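Local coordinates for protein beta-galactosidase (Streptococcus pneumoniae, PDB 4CU9) that forms the calcium-bearing carbohydrate-binding module of a pneumococcal beta-galactosidase and probably recognises galactose-containing sugars, at residues K29-H32 / D33-D36. Sequence-based numbering, arbitrary orientation.
Sequences KNSH and DRVD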
loop_
_atom_site.group_PDB
_atom_site.type_symbol
_atom_site.label_atom_id
_atom_site.label_comp_id
_atom_site.label_asym_id
_atom_site.label_seq_id
_atom_site.Cartn_x
_atom_site.Cartn_y
_atom_site.Cartn_z
ATOM N N LYS A 29 -21.041 -2.063 -4.478
ATOM C CA LYS A 29 -21.709 -1.542 -3.299
ATOM C C LYS A 29 -21.830 -2.529 -2.150
ATOM O O LYS A 29 -22.041 -2.120 -1.007
ATOM C CB LYS A 29 -23.099 -1.001 -3.677
ATOM C CG LYS A 29 -23.051 0.315 -4.448
ATOM C CD LYS A 29 -24.461 0.774 -4.852
ATOM N N ASN A 30 -21.645 -3.819 -2.412
ATOM C CA ASN A 30 -21.665 -4.810 -1.334
ATOM C C ASN A 30 -20.323 -4.938 -0.640
ATOM O O ASN A 30 -20.239 -5.562 0.414
ATOM C CB ASN A 30 -22.108 -6.151 -1.862
ATOM C CG ASN A 30 -23.501 -6.082 -2.424
ATOM O OD1 ASN A 30 -24.449 -6.017 -1.666
ATOM N ND2 ASN A 30 -23.632 -6.090 -3.735
ATOM N N SER A 31 -19.278 -4.347 -1.213
ATOM C CA SER A 31 -17.946 -4.497 -0.593
ATOM C C SER A 31 -17.723 -3.499 0.518
ATOM O O SER A 31 -18.118 -2.379 0.400
ATOM C CB SER A 31 -16.814 -4.322 -1.589
ATOM O OG SER A 31 -15.601 -4.558 -0.870
ATOM N N HIS A 32 -17.062 -3.936 1.581
ATOM C CA HIS A 32 -16.622 -3.077 2.663
ATOM C C HIS A 32 -15.106 -2.812 2.708
ATOM O O HIS A 32 -14.630 -2.225 3.662
ATOM C CB HIS A 32 -17.065 -3.712 3.972
ATOM C CG HIS A 32 -18.546 -3.909 4.042
ATOM N ND1 HIS A 32 -19.421 -2.849 4.140
ATOM C CD2 HIS A 32 -19.306 -5.026 3.956
ATOM C CE1 HIS A 32 -20.663 -3.306 4.138
ATOM N NE2 HIS A 32 -20.619 -4.624 4.031
ATOM N N ASP A 33 -14.355 -3.203 1.691
ATOM C CA ASP A 33 -12.903 -2.959 1.705
ATOM C C ASP A 33 -12.652 -1.513 1.312
ATOM O O ASP A 33 -13.339 -0.978 0.439
ATOM C CB ASP A 33 -12.174 -3.880 0.732
ATOM C CG ASP A 33 -12.434 -5.352 0.988
ATOM O OD1 ASP A 33 -12.724 -5.749 2.141
ATOM O OD2 ASP A 33 -12.246 -6.108 0.027
ATOM N N ARG A 34 -11.694 -0.874 1.965
ATOM C CA ARG A 34 -11.383 0.529 1.716
ATOM C C ARG A 34 -9.888 0.738 1.894
ATOM O O ARG A 34 -9.292 0.241 2.855
ATOM C CB ARG A 34 -12.109 1.461 2.711
ATOM C CG ARG A 34 -13.635 1.421 2.704
ATOM C CD ARG A 34 -14.222 1.900 1.374
ATOM N NE ARG A 34 -15.709 1.841 1.369
ATOM C CZ ARG A 34 -16.458 0.848 0.878
ATOM N NH1 ARG A 34 -15.925 -0.238 0.283
ATOM N NH2 ARG A 34 -17.784 0.957 0.950
ATOM N N VAL A 35 -9.286 1.490 0.984
ATOM C CA VAL A 35 -7.854 1.768 1.077
ATOM C C VAL A 35 -7.560 2.673 2.288
ATOM O O VAL A 35 -6.492 2.625 2.877
ATOM C CB VAL A 35 -7.316 2.398 -0.202
ATOM C CG1 VAL A 35 -7.755 3.863 -0.327
ATOM C CG2 VAL A 35 -5.819 2.298 -0.250
ATOM N N ASP A 36 -8.523 3.492 2.668
ATOM C CA ASP A 36 -8.343 4.365 3.811
ATOM C C ASP A 36 -8.203 3.586 5.110
ATOM O O ASP A 36 -7.742 4.136 6.078
ATOM C CB ASP A 36 -9.497 5.374 3.882
ATOM C CG ASP A 36 -9.350 6.496 2.827
ATOM O OD1 ASP A 36 -8.280 7.154 2.769
ATOM O OD2 ASP A 36 -10.302 6.753 2.054
#
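Ser31 and Asp33 form an ST turn, a worked example of how a short polar side chain can shape a loop, here between strands 18-21 and 49-50 of a galactose-binding-type beta-sandwich domain. Ser31 holds OG opposite its own backbone N (chi1 -177°), which carries the hydroxyl forward along the chain, where it accepts an almost straight bond from Asp33 N (OG to N 3.2 Å, 176° at the hydrogen). Ser31 OG is also hydrogen-bonded to Asn25 O, and Asn25 ND2 reaches Asp33 OD2, so one residue earlier in the same loop ties down both buried side chains of the turn. Here the packing is close: Asp33 CG lies 3.8 Å from Ser31 OG.

The other side is looser and more open to solvent. Arg34, its chain turned at the CB-CG bond, folds back along the chain and lays its guanidinium beside the turn, with His32 O over one face and Ser31 O near the edge. Arg34 NH1 donates to Ser31 O at 3.1 Å, the donor standing above that carbonyl's plane and the hydrogen bond bent to 146° at the hydrogen, while Arg34 NH2 adds a weak bond to the same oxygen. The exposed His32 ring stays apart from the guanidinium, His32 ND1 being 5.2 Å from Arg34 NH2. The guanidinium is further fixed within its own segment: Asp33 O, lying nearly in the guanidinium plane, accepts from Arg34 NH1 at 2.7 Å.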